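Local coordinates for aldehyde reductase YahK (Escherichia coli, PDB 1UUF), which catalyses the NADPH-dependent reduction of a wide range of aldehydes to their primary alcohols and binds two zinc ions per subunit, at residues 46-51 with 154-159; 58-63 with 357-362; 106-111 with 176-181; 124-129 with 310-315; 199-204 with 222-227. All blocks are in the same frame, centred on the assembly; numbering follows the deposited sequence.

Contact 1 of 5, residues 46-51 with 154-159; sequences GPNDVK and VVHERY
Asn48 and His156 lie side by side where two antiparallel strands of the GroES-like domain, 49-58 and 152-156, meet at one end of the mixed sheet. The CB of Asn48 sits over one face of the imidazole, 3.9 Å from the ring centroid, a CH-pi contact displaced toward the NE2 rim, with the amide and ring planes 35° apart. His156 reaches it with CG anti to its backbone N (chi1 -178°), and the ring is kept from turning by the backbone N of Arg158, which donates almost in the ring plane to His156 ND1 (2.9 Å). Backbone bonds then join the strands: Val50 and Val155 form a hydrogen-bonded pair, with Asp49-His156 and Lys51-Val154 as the non-hydrogen-bonded pairs around it. Glu157 N gives a nearly straight bond to Asn48 O (2.8 Å), adding one bond beyond the paired residues.

The side chains of Val50 and Glu157 cross at about a right angle, Val50 CG2 lying 3.7 Å from Glu157 CB. Glu157 puts CG between its own N and carbonyl carbon (chi1 72°) and then runs out extended; its OE1 accepts from Glu96 N and its OE2 from Lys97 N. Asp49 is turned back into the type I turn 46-49, where OD2 accepts from Gly46 N and pairs with Arg43; its CB meanwhile packs 3.6 Å from Val154 CG1. One water bridges the two segments, donating to Asn48 OD1 at 2.8 Å and to Glu157 OE1 at 2.7 Å.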
# COMPACT_ATOMS: atom_id res chain seq x y z
N GLY A 46 23.98 25.80 -22.54
CA GLY A 46 23.66 27.06 -21.89
C GLY A 46 24.53 27.21 -20.66
O GLY A 46 25.33 26.33 -20.36
N PRO A 47 24.39 28.31 -19.90
CA PRO A 47 25.22 28.52 -18.70
C PRO A 47 25.20 27.39 -17.67
O PRO A 47 26.19 27.18 -16.98
CB PRO A 47 24.70 29.84 -18.15
CG PRO A 47 23.28 29.91 -18.65
CD PRO A 47 23.43 29.42 -20.07
N ASN A 48 24.08 26.68 -17.55
CA ASN A 48 23.97 25.59 -16.58
C ASN A 48 24.04 24.21 -17.23
O ASN A 48 23.87 23.19 -16.54
CB ASN A 48 22.66 25.69 -15.80
CG ASN A 48 22.51 27.01 -15.08
OD1 ASN A 48 23.34 27.39 -14.27
ND2 ASN A 48 21.42 27.72 -15.38
N ASP A 49 24.31 24.16 -18.53
CA ASP A 49 24.36 22.90 -19.26
C ASP A 49 25.69 22.15 -19.31
O ASP A 49 26.76 22.74 -19.24
CB ASP A 49 23.88 23.08 -20.70
CG ASP A 49 22.42 23.45 -20.78
OD1 ASP A 49 21.65 23.02 -19.90
OD2 ASP A 49 22.04 24.15 -21.75
N VAL A 50 25.57 20.84 -19.47
CA VAL A 50 26.72 19.95 -19.58
C VAL A 50 26.57 19.22 -20.91
O VAL A 50 25.54 18.60 -21.17
CB VAL A 50 26.73 18.88 -18.45
CG1 VAL A 50 27.94 17.97 -18.59
CG2 VAL A 50 26.72 19.57 -17.09
N LYS A 51 27.59 19.33 -21.76
CA LYS A 51 27.58 18.67 -23.06
C LYS A 51 28.31 17.35 -22.87
O LYS A 51 29.47 17.32 -22.48
CB LYS A 51 28.31 19.52 -24.10
CG LYS A 51 28.38 18.88 -25.48
CD LYS A 51 29.11 19.80 -26.45
CE LYS A 51 29.19 19.18 -27.83
NZ LYS A 51 29.85 20.11 -28.80
N VAL A 154 22.82 17.11 -24.27
CA VAL A 154 23.12 18.30 -23.47
C VAL A 154 22.07 18.36 -22.36
O VAL A 154 20.87 18.41 -22.63
CB VAL A 154 23.06 19.58 -24.34
CG1 VAL A 154 23.36 20.80 -23.48
CG2 VAL A 154 24.05 19.48 -25.48
N VAL A 155 22.54 18.37 -21.12
CA VAL A 155 21.64 18.36 -19.97
C VAL A 155 22.03 19.36 -18.89
O VAL A 155 23.22 19.58 -18.64
CB VAL A 155 21.61 16.95 -19.33
CG1 VAL A 155 20.58 16.88 -18.21
CG2 VAL A 155 21.33 15.90 -20.40
N HIS A 156 21.03 19.96 -18.26
CA HIS A 156 21.23 20.91 -17.17
C HIS A 156 21.99 20.12 -16.10
O HIS A 156 21.61 19.00 -15.79
CB HIS A 156 19.86 21.36 -16.65
CG HIS A 156 19.92 22.37 -15.54
ND1 HIS A 156 20.44 22.09 -14.30
CD2 HIS A 156 19.50 23.66 -15.48
CE1 HIS A 156 20.33 23.15 -13.52
NE2 HIS A 156 19.76 24.12 -14.22
N GLU A 157 23.05 20.70 -15.54
CA GLU A 157 23.87 19.98 -14.56
C GLU A 157 23.14 19.41 -13.35
O GLU A 157 23.64 18.47 -12.72
CB GLU A 157 25.05 20.83 -14.08
CG GLU A 157 24.68 21.98 -13.16
CD GLU A 157 25.88 22.48 -12.37
OE1 GLU A 157 25.80 23.59 -11.79
OE2 GLU A 157 26.90 21.77 -12.31
N ARG A 158 21.97 19.95 -13.01
CA ARG A 158 21.25 19.42 -11.85
C ARG A 158 20.82 17.97 -12.09
O ARG A 158 20.64 17.20 -11.14
CB ARG A 158 20.00 20.26 -11.55
CG ARG A 158 19.06 19.63 -10.51
CD ARG A 158 17.98 20.59 -10.05
NE ARG A 158 17.06 19.97 -9.09
CZ ARG A 158 16.21 20.65 -8.33
NH1 ARG A 158 16.15 21.97 -8.41
NH2 ARG A 158 15.41 20.00 -7.49
N TYR A 159 20.69 17.59 -13.35
CA TYR A 159 20.25 16.25 -13.69
C TYR A 159 21.33 15.33 -14.23
O TYR A 159 21.04 14.24 -14.72
CB TYR A 159 19.07 16.34 -14.66
CG TYR A 159 18.02 17.30 -14.16
CD1 TYR A 159 18.12 18.67 -14.42
CD2 TYR A 159 16.97 16.86 -13.36
CE1 TYR A 159 17.20 19.57 -13.87
CE2 TYR A 159 16.06 17.75 -12.80
CZ TYR A 159 16.18 19.10 -13.06
OH TYR A 159 15.29 19.98 -12.49
O HOH W 1 23.90 25.40 -12.43

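Contact 2 of 5, residues 58-63 with 357-362; sequences GVCHSD and KYRFVI. With ZN (zinc ion), chain C.
Val59 and Phe360 join the end of strand 49-58 to strand 359-363 in the GroES-like domain, just before the chain delivers Cys60 to the catalytic zinc. Val59 N donates to Phe360 O (2.9 Å), and Gly58 faces Val361 as an antiparallel non-hydrogen-bonded pair. Val59 CG2 packs on Phe360 CB and, at 3.8 Å, on Ile362 CD1, the Val59 and Ile362 side chains crossing at about a right angle. A water extends the pairing by donating to Val59 O and accepting from Phe360 N.

Arg359 bends at chi2 (-73°) and lays one guanidinium face over Val59 O and Cys60 CA. Its NE, 3.1 Å from Val59 O, is badly angled for a hydrogen bond there and instead forms a salt bridge with Glu83. Arg359 NH2 donates to a second water, which also bonds His61 ND1.

Farther out, Cys60 and Asp63 form a capping box at the start of helix 61-68: Asp63 OD2 takes Cys60 N from above the carboxylate plane, while OD1 accepts from Gly81 N. His82 and Cys178 complete the protein ligands of the zinc. Cys60 SG, 2.4 Å from the zinc, also accepts from Ser62 N at 3.4 Å.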
# COMPACT_ATOMS: atom_id res chain seq x y z
N GLY A 58 22.19 1.95 -22.04
CA GLY A 58 21.50 0.71 -21.76
C GLY A 58 20.16 0.68 -22.48
O GLY A 58 19.57 1.72 -22.76
N VAL A 59 19.68 -0.52 -22.79
CA VAL A 59 18.40 -0.67 -23.47
C VAL A 59 17.36 -1.08 -22.44
O VAL A 59 17.46 -2.14 -21.81
CB VAL A 59 18.50 -1.72 -24.59
CG1 VAL A 59 17.16 -1.85 -25.31
CG2 VAL A 59 19.60 -1.33 -25.58
N CYS A 60 16.35 -0.22 -22.26
CA CYS A 60 15.29 -0.44 -21.28
C CYS A 60 13.98 -0.83 -21.95
O CYS A 60 13.73 -0.46 -23.10
CB CYS A 60 15.09 0.83 -20.46
SG CYS A 60 13.78 0.73 -19.21
N HIS A 61 13.14 -1.58 -21.24
CA HIS A 61 11.86 -1.97 -21.80
C HIS A 61 11.02 -0.74 -22.12
O HIS A 61 10.14 -0.78 -22.99
CB HIS A 61 11.10 -2.89 -20.85
CG HIS A 61 11.46 -4.34 -21.00
ND1 HIS A 61 12.62 -4.88 -20.50
CD2 HIS A 61 10.82 -5.35 -21.64
CE1 HIS A 61 12.69 -6.16 -20.82
NE2 HIS A 61 11.61 -6.47 -21.51
N SER A 62 11.28 0.37 -21.44
CA SER A 62 10.52 1.58 -21.71
C SER A 62 10.84 2.11 -23.10
O SER A 62 10.01 2.78 -23.72
CB SER A 62 10.81 2.66 -20.66
OG SER A 62 10.21 2.32 -19.42
N ASP A 63 12.04 1.82 -23.59
CA ASP A 63 12.44 2.27 -24.93
C ASP A 63 11.59 1.52 -25.94
O ASP A 63 11.03 2.11 -26.87
CB ASP A 63 13.91 1.95 -25.22
CG ASP A 63 14.87 2.61 -24.24
OD1 ASP A 63 14.50 3.62 -23.62
OD2 ASP A 63 16.01 2.11 -24.13
N LYS A 357 21.26 -11.68 -20.45
CA LYS A 357 21.75 -11.77 -19.08
C LYS A 357 22.67 -10.61 -18.70
O LYS A 357 23.89 -10.73 -18.77
CB LYS A 357 22.49 -13.10 -18.88
CG LYS A 357 21.60 -14.33 -19.00
CD LYS A 357 22.36 -15.62 -18.72
CE LYS A 357 23.40 -15.91 -19.79
NZ LYS A 357 24.52 -14.93 -19.79
N TYR A 358 22.09 -9.49 -18.27
CA TYR A 358 20.64 -9.33 -18.16
C TYR A 358 20.20 -7.99 -18.73
O TYR A 358 19.03 -7.61 -18.61
CB TYR A 358 20.21 -9.39 -16.69
CG TYR A 358 20.38 -10.75 -16.09
CD1 TYR A 358 21.61 -11.18 -15.61
CD2 TYR A 358 19.31 -11.65 -16.07
CE1 TYR A 358 21.78 -12.48 -15.13
CE2 TYR A 358 19.47 -12.94 -15.60
CZ TYR A 358 20.70 -13.35 -15.13
OH TYR A 358 20.86 -14.63 -14.68
N ARG A 359 21.13 -7.29 -19.35
CA ARG A 359 20.85 -5.99 -19.91
C ARG A 359 21.66 -5.73 -21.17
O ARG A 359 22.87 -5.96 -21.18
CB ARG A 359 21.18 -4.91 -18.87
CG ARG A 359 19.99 -4.10 -18.36
CD ARG A 359 19.49 -3.12 -19.41
NE ARG A 359 18.53 -2.17 -18.86
CZ ARG A 359 17.29 -2.47 -18.49
NH1 ARG A 359 16.84 -3.71 -18.61
NH2 ARG A 359 16.49 -1.53 -18.01
N PHE A 360 21.00 -5.27 -22.22
CA PHE A 360 21.72 -4.94 -23.44
C PHE A 360 22.25 -3.52 -23.27
O PHE A 360 21.57 -2.67 -22.70
CB PHE A 360 20.80 -4.97 -24.66
CG PHE A 360 20.46 -6.35 -25.13
CD1 PHE A 360 19.17 -6.85 -25.00
CD2 PHE A 360 21.43 -7.16 -25.72
CE1 PHE A 360 18.84 -8.13 -25.44
CE2 PHE A 360 21.12 -8.44 -26.17
CZ PHE A 360 19.82 -8.93 -26.03
N VAL A 361 23.46 -3.27 -23.75
CA VAL A 361 24.05 -1.94 -23.69
C VAL A 361 24.65 -1.62 -25.04
O VAL A 361 25.46 -2.38 -25.57
CB VAL A 361 25.14 -1.84 -22.60
CG1 VAL A 361 25.84 -0.48 -22.68
CG2 VAL A 361 24.51 -2.00 -21.23
N ILE A 362 24.22 -0.50 -25.61
CA ILE A 362 24.69 -0.05 -26.91
C ILE A 362 26.07 0.60 -26.83
O ILE A 362 26.34 1.40 -25.94
CB ILE A 362 23.72 0.98 -27.52
CG1 ILE A 362 22.34 0.35 -27.70
CG2 ILE A 362 24.26 1.50 -28.84
CD1 ILE A 362 21.22 1.37 -27.79
ZN ZN C . 13.93 2.85 -18.15
O HOH W 2 18.24 -4.76 -22.22
O HOH W 3 13.61 -2.95 -18.12
O HOH W 4 11.77 3.21 -17.47

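Contact 3 of 5, residues 106-111 with 176-181; sequences VGCIVD and LLCAGI. With ZN (zinc ion), chain C.
Val106 and Leu177 bring the end of strand 103-106 against the first turn of helix 176-189, beside the catalytic zinc site of this member of the zinc-containing alcohol dehydrogenase family. Val106 turns its own side chain away from the helix and offers its backbone instead: Leu177 CG lies 3.6 Å from Val106 O, and CD1 reaches the Val106 carbonyl carbon. Leu177 holds CG anti to its own carbonyl carbon (chi1 -79°), which brings CG and CD1 onto that carbonyl group.

Gly107, with no side chain, lies with its CA directly against Leu177 O, 3.6 Å away. Gly107 O is taken up by Thr133 OG1.

Cys108 follows, and its backbone N makes no direct bond across the contact. A water accepts from Cys108 N and donates to Leu177 O, the latter at 2.8 Å, joining the two backbones. The Cys108 side chain leads toward the metal site, packing on His82 and lying 4.0 Å from Cys178 CB, but it is not among the zinc ligands. Past it, Ile109 to Asp111 leave the helix; Val110 and Asp111 both face Thr131 in a classic beta bulge.

On the helix side, a wider pi-type turn at 176-180 accommodates Cys178, whose SG is anti to its backbone N (chi1 -178°) and binds the zinc at 2.4 Å. Cys60, His82 and a water complete the metal's coordination. The two sulfurs, Cys108 SG and Cys178 SG, lie 3.5 Å apart.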
# COMPACT_ATOMS: atom_id res chain seq x y z
N VAL A 106 23.33 10.04 -17.19
CA VAL A 106 22.04 10.69 -17.29
C VAL A 106 21.01 9.57 -17.26
O VAL A 106 21.18 8.54 -17.93
CB VAL A 106 21.88 11.47 -18.60
CG1 VAL A 106 20.49 12.08 -18.69
CG2 VAL A 106 22.94 12.56 -18.68
N GLY A 107 19.95 9.77 -16.48
CA GLY A 107 18.90 8.77 -16.38
C GLY A 107 17.65 9.13 -17.16
O GLY A 107 17.74 9.62 -18.30
N CYS A 108 16.49 8.92 -16.55
CA CYS A 108 15.21 9.20 -17.20
C CYS A 108 14.76 10.65 -17.15
O CYS A 108 13.81 11.03 -17.84
CB CYS A 108 14.11 8.35 -16.57
SG CYS A 108 14.37 6.58 -16.69
N ILE A 109 15.43 11.46 -16.33
CA ILE A 109 15.08 12.87 -16.14
C ILE A 109 16.12 13.84 -16.67
O ILE A 109 17.31 13.70 -16.36
CB ILE A 109 14.93 13.20 -14.64
CG1 ILE A 109 14.04 12.16 -13.96
CG2 ILE A 109 14.37 14.61 -14.47
CD1 ILE A 109 14.03 12.28 -12.45
N VAL A 110 15.69 14.83 -17.45
CA VAL A 110 16.62 15.85 -17.94
C VAL A 110 16.23 17.24 -17.43
O VAL A 110 17.00 18.19 -17.58
CB VAL A 110 16.74 15.87 -19.49
CG1 VAL A 110 17.49 14.63 -19.97
CG2 VAL A 110 15.36 15.95 -20.13
N ASP A 111 15.05 17.35 -16.82
CA ASP A 111 14.61 18.62 -16.25
C ASP A 111 13.34 18.45 -15.42
O ASP A 111 12.66 17.43 -15.51
CB ASP A 111 14.36 19.66 -17.36
CG ASP A 111 14.66 21.09 -16.92
OD1 ASP A 111 14.92 21.31 -15.72
OD2 ASP A 111 14.64 22.00 -17.78
N LEU A 176 22.54 1.17 -14.52
CA LEU A 176 22.26 1.66 -13.18
C LEU A 176 21.40 2.93 -13.25
O LEU A 176 20.61 3.19 -12.35
CB LEU A 176 23.56 1.97 -12.43
CG LEU A 176 24.49 0.78 -12.15
CD1 LEU A 176 25.68 1.26 -11.33
CD2 LEU A 176 23.74 -0.29 -11.39
N LEU A 177 21.56 3.69 -14.32
CA LEU A 177 20.82 4.94 -14.49
C LEU A 177 19.29 4.83 -14.54
O LEU A 177 18.59 5.83 -14.40
CB LEU A 177 21.35 5.70 -15.70
CG LEU A 177 22.67 6.47 -15.46
CD1 LEU A 177 22.45 7.54 -14.39
CD2 LEU A 177 23.77 5.51 -15.02
N CYS A 178 18.78 3.62 -14.76
CA CYS A 178 17.33 3.42 -14.74
C CYS A 178 17.01 2.13 -14.01
O CYS A 178 16.42 2.15 -12.93
CB CYS A 178 16.70 3.37 -16.13
SG CYS A 178 14.88 3.17 -15.98
N ALA A 179 17.42 1.00 -14.58
CA ALA A 179 17.15 -0.29 -13.94
C ALA A 179 17.68 -0.27 -12.51
O ALA A 179 17.02 -0.75 -11.59
CB ALA A 179 17.81 -1.41 -14.73
N GLY A 180 18.87 0.29 -12.33
CA GLY A 180 19.45 0.35 -11.00
C GLY A 180 18.66 1.19 -10.02
O GLY A 180 18.20 0.69 -8.99
N ILE A 181 18.47 2.47 -10.33
CA ILE A 181 17.75 3.33 -9.41
C ILE A 181 16.30 2.90 -9.20
O ILE A 181 15.76 3.06 -8.11
CB ILE A 181 17.81 4.81 -9.87
CG1 ILE A 181 17.13 5.72 -8.85
CG2 ILE A 181 17.18 4.96 -11.24
CD1 ILE A 181 17.76 5.68 -7.46
ZN ZN C . 13.93 2.85 -18.15
O HOH W 5 16.43 7.48 -13.97
O HOH W 4 11.77 3.21 -17.47

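Contact 4 of 5, residues 124-129 with 310-315; sequences ENYCDH and AGSMIG. With ZN (zinc ion), chain B.
The loop carrying the last cysteine of the four-cysteine zinc site meets the end of the Rossmann-type sheet here, joining the GroES-like and nucleotide-binding parts of the subunit. Asn125 bonds across the contact: ND2 donates to Met313 O at 3.0 Å, nearly along the C=O axis, with the acceptor almost in the amide plane. Its CG sits between the backbone N and carbonyl carbon (chi1 54°), which directs the amide onto the 313-315 backbone, where Asn125 CG comes within 3.3 Å of Gly315 C. Asn125 CB also packs 3.5 Å from Ile314 CD1.

Tyr126 reaches across with its hydroxyl, which accepts a nearly straight bond from Met313 N (3.2 Å). The tyrosine and methionine side chains slide past each other in opposite directions, Tyr126 CE2 lying 3.7 Å from Met313 CG. Asn125 ND2 sits over one face of the same ring, toward its rim. A water bonds Tyr126 OH at 2.8 Å and donates to Ile314 O, with a weak further bond from Asn125 ND2.

The next residue, Cys127, binds the zinc through SG (2.4 Å), together with Cys113, Cys116 and Cys119; SG also accepts from His129 N. Around this, Ile314 packs on Cys178 and Thr182 of helix 176-189 and on Ile109 of strand 109-111. Lys305 of the second subunit bonds Tyr126 O and pairs with Asp128 of this chain, while Ala310 of this chain, on strand 308-311, pairs antiparallel with a strand of that subunit, carrying the sheet across the dimer interface.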
# COMPACT_ATOMS: atom_id res chain seq x y z
N GLU A 124 12.60 14.78 -8.05
CA GLU A 124 12.25 15.31 -9.37
C GLU A 124 11.51 14.29 -10.21
O GLU A 124 10.78 14.65 -11.14
CB GLU A 124 13.52 15.77 -10.10
CG GLU A 124 14.28 16.87 -9.36
CD GLU A 124 15.38 16.34 -8.46
OE1 GLU A 124 15.33 15.16 -8.04
OE2 GLU A 124 16.30 17.12 -8.14
N ASN A 125 11.67 13.01 -9.88
CA ASN A 125 11.01 11.93 -10.61
C ASN A 125 9.49 11.93 -10.42
O ASN A 125 8.75 11.41 -11.26
CB ASN A 125 11.59 10.57 -10.18
CG ASN A 125 11.55 10.35 -8.67
OD1 ASN A 125 11.87 11.24 -7.89
ND2 ASN A 125 11.19 9.13 -8.27
N TYR A 126 9.03 12.53 -9.32
CA TYR A 126 7.60 12.60 -9.04
C TYR A 126 7.01 13.98 -9.34
O TYR A 126 5.86 14.26 -9.01
CB TYR A 126 7.33 12.20 -7.59
CG TYR A 126 7.62 10.74 -7.32
CD1 TYR A 126 8.53 10.36 -6.33
CD2 TYR A 126 7.03 9.74 -8.08
CE1 TYR A 126 8.85 9.02 -6.12
CE2 TYR A 126 7.33 8.40 -7.89
CZ TYR A 126 8.24 8.04 -6.91
OH TYR A 126 8.57 6.72 -6.75
N CYS A 127 7.81 14.83 -9.97
CA CYS A 127 7.34 16.17 -10.33
C CYS A 127 6.27 16.04 -11.41
O CYS A 127 6.41 15.23 -12.33
CB CYS A 127 8.52 17.01 -10.86
SG CYS A 127 8.07 18.63 -11.55
N ASP A 128 5.19 16.81 -11.30
CA ASP A 128 4.13 16.75 -12.30
C ASP A 128 4.57 17.29 -13.64
O ASP A 128 3.94 17.03 -14.67
CB ASP A 128 2.90 17.55 -11.86
CG ASP A 128 2.04 16.81 -10.87
OD1 ASP A 128 1.93 15.57 -10.98
OD2 ASP A 128 1.44 17.47 -10.00
N HIS A 129 5.66 18.05 -13.64
CA HIS A 129 6.15 18.64 -14.87
C HIS A 129 7.57 18.22 -15.19
O HIS A 129 8.36 18.99 -15.72
CB HIS A 129 6.05 20.16 -14.76
CG HIS A 129 4.71 20.63 -14.30
ND1 HIS A 129 3.57 20.50 -15.07
CD2 HIS A 129 4.30 21.15 -13.12
CE1 HIS A 129 2.53 20.91 -14.38
NE2 HIS A 129 2.94 21.31 -13.19
N ALA A 310 2.19 -1.16 -3.07
CA ALA A 310 2.57 0.18 -3.49
C ALA A 310 3.26 0.14 -4.84
O ALA A 310 3.49 -0.92 -5.41
CB ALA A 310 3.49 0.82 -2.45
N GLY A 311 3.58 1.32 -5.35
CA GLY A 311 4.27 1.42 -6.62
C GLY A 311 5.43 2.38 -6.44
O GLY A 311 5.48 3.11 -5.45
N SER A 312 6.36 2.37 -7.38
CA SER A 312 7.50 3.27 -7.31
C SER A 312 8.12 3.36 -8.70
O SER A 312 8.08 2.39 -9.45
CB SER A 312 8.54 2.74 -6.32
OG SER A 312 9.68 3.58 -6.26
N MET A 313 8.65 4.52 -9.06
CA MET A 313 9.31 4.64 -10.35
C MET A 313 10.62 5.40 -10.21
O MET A 313 10.70 6.42 -9.52
CB MET A 313 8.40 5.28 -11.41
CG MET A 313 7.91 6.67 -11.13
SD MET A 313 7.12 7.34 -12.62
CE MET A 313 8.26 8.66 -13.04
N ILE A 314 11.65 4.87 -10.86
CA ILE A 314 13.00 5.41 -10.83
C ILE A 314 13.36 6.02 -9.47
O ILE A 314 13.10 5.41 -8.44
CB ILE A 314 13.23 6.44 -11.96
CG1 ILE A 314 12.20 7.57 -11.91
CG2 ILE A 314 13.16 5.72 -13.29
CD1 ILE A 314 12.44 8.64 -12.96
N GLY A 315 13.98 7.19 -9.49
CA GLY A 315 14.35 7.85 -8.25
C GLY A 315 14.71 9.29 -8.54
O GLY A 315 14.90 9.65 -9.70
ZN ZN B . 8.61 20.04 -9.70
O HOH W 6 11.35 6.60 -6.43

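Contact 5 of 5, residues 199-204 with 222-227; sequences GVVGIG and VAFTTS
Val200 sits between Val222 and Phe224 in the first beta-alpha-beta unit of the Rossmann fold, where strands 197-201 and 220-225 run parallel, their short axes 22° apart. The tight part is this paired backbone. Val200 N donates to Val222 O, Val200 O accepts from Phe224 N, and Gly202 N ends the series on Phe224 O at 3.0 Å.

On the face shared by Val201, Val222 and Phe224, the phenyl ring swings back along the neighbouring strand, with CG anti to its own carbonyl carbon (chi1 -65°). It turns its edge to that strand: Gly199 has no side chain, and the ring edge comes up to its CA, 4.0 Å from Phe224 CE1, while Val200 O lies near the ring plane, 3.7 Å from Phe224 CD1. Phe274 meets the ring edge-to-face, and Phe258 adds another aromatic neighbour.

The face of Val200 and Ala223 is closed by Ile211 of helix 205-216, which also touches Ile203.

Toward the C-terminal ends of the strands the packing thins. Gly202 has a positive phi (104°), a conformation that glycine adopts readily, and with Gly204 and Gly207 it fits the GxGxxG pattern of dinucleotide-binding folds, consistent with NADPH use. The backbone pairing stops after Gly202, and on the second strand's side the chain runs out to the solvent-exposed Thr226. Ile203 makes the remaining contact, leaning back over the second strand: its CG1 is 4.1 Å from Thr225 CB, and its CD1 ends 3.9 Å from Ala223 CB.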
# COMPACT_ATOMS: atom_id res chain seq x y z
N GLY A 199 12.12 -9.88 -0.63
CA GLY A 199 11.89 -10.71 -1.79
C GLY A 199 12.01 -9.89 -3.05
O GLY A 199 11.71 -8.69 -3.07
N VAL A 200 12.50 -10.52 -4.11
CA VAL A 200 12.62 -9.85 -5.40
C VAL A 200 11.95 -10.78 -6.39
O VAL A 200 12.38 -11.93 -6.56
CB VAL A 200 14.09 -9.63 -5.80
CG1 VAL A 200 14.16 -9.05 -7.21
CG2 VAL A 200 14.76 -8.67 -4.82
N VAL A 201 10.89 -10.30 -7.03
CA VAL A 201 10.16 -11.11 -7.99
C VAL A 201 10.60 -10.75 -9.41
O VAL A 201 10.54 -9.59 -9.81
CB VAL A 201 8.64 -10.87 -7.88
CG1 VAL A 201 7.90 -11.86 -8.77
CG2 VAL A 201 8.19 -11.03 -6.43
N GLY A 202 11.04 -11.76 -10.15
CA GLY A 202 11.48 -11.53 -11.52
C GLY A 202 12.99 -11.54 -11.63
O GLY A 202 13.69 -10.94 -10.80
N ILE A 203 13.51 -12.22 -12.65
CA ILE A 203 14.95 -12.31 -12.85
C ILE A 203 15.35 -11.73 -14.21
O ILE A 203 16.07 -12.37 -14.98
CB ILE A 203 15.44 -13.77 -12.76
CG1 ILE A 203 14.74 -14.50 -11.61
CG2 ILE A 203 16.95 -13.81 -12.54
CD1 ILE A 203 15.08 -13.97 -10.23
N GLY A 204 14.86 -10.53 -14.50
CA GLY A 204 15.18 -9.88 -15.76
C GLY A 204 16.10 -8.70 -15.52
O GLY A 204 16.86 -8.70 -14.56
N VAL A 222 15.40 -13.28 -1.07
CA VAL A 222 14.73 -14.44 -1.66
C VAL A 222 14.27 -14.02 -3.05
O VAL A 222 13.50 -13.06 -3.19
CB VAL A 222 13.50 -14.88 -0.85
CG1 VAL A 222 12.86 -16.09 -1.52
CG2 VAL A 222 13.91 -15.22 0.57
N ALA A 223 14.76 -14.71 -4.08
CA ALA A 223 14.37 -14.40 -5.44
C ALA A 223 13.26 -15.33 -5.87
O ALA A 223 13.27 -16.51 -5.53
CB ALA A 223 15.56 -14.55 -6.38
N PHE A 224 12.29 -14.80 -6.61
CA PHE A 224 11.17 -15.58 -7.10
C PHE A 224 11.18 -15.66 -8.62
O PHE A 224 11.30 -14.64 -9.30
CB PHE A 224 9.83 -14.97 -6.65
CG PHE A 224 9.62 -14.98 -5.16
CD1 PHE A 224 10.20 -14.01 -4.35
CD2 PHE A 224 8.84 -15.96 -4.58
CE1 PHE A 224 10.00 -14.02 -2.97
CE2 PHE A 224 8.63 -15.99 -3.20
CZ PHE A 224 9.22 -15.01 -2.39
N THR A 225 11.04 -16.87 -9.15
CA THR A 225 11.01 -17.07 -10.59
C THR A 225 9.82 -17.96 -10.91
O THR A 225 9.28 -18.61 -10.02
CB THR A 225 12.29 -17.78 -11.08
OG1 THR A 225 12.26 -17.86 -12.51
CG2 THR A 225 12.37 -19.18 -10.50
N THR A 226 9.41 -17.99 -12.17
CA THR A 226 8.28 -18.82 -12.58
C THR A 226 8.74 -20.08 -13.30
O THR A 226 7.92 -20.87 -13.76
CB THR A 226 7.31 -18.04 -13.50
OG1 THR A 226 8.05 -17.49 -14.60
CG2 THR A 226 6.63 -16.92 -12.73
N SER A 227 10.05 -20.26 -13.40
CA SER A 227 10.62 -21.43 -14.06
C SER A 227 11.89 -21.92 -13.38
O SER A 227 12.67 -21.12 -12.86
CB SER A 227 10.93 -21.12 -15.53
OG SER A 227 11.91 -20.10 -15.65

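In the fold
All five contacts are largely buried, yet their chemistry differs. Contacts 1 and 2 share strand 49-58 of the mixed sheet, their centres 25 Å apart: contact 1 lies at its outer end with a polar turn, while contact 2 reaches the catalytic zinc. Contact 3 reaches the same zinc through Cys178 and relies on packing and a water rather than direct hydrogen bonds. Contact 4 touches contact 3 through Ile314 and Ile181, holds the second zinc's loop, and alone among the five reaches the other subunit. Contact 5 is regular parallel sheet away from the metals, in the same sheet as 310-311, and touches contact 2 through Tyr358. Arg158 and Glu124 link contacts 1 and 4 by a salt bridge.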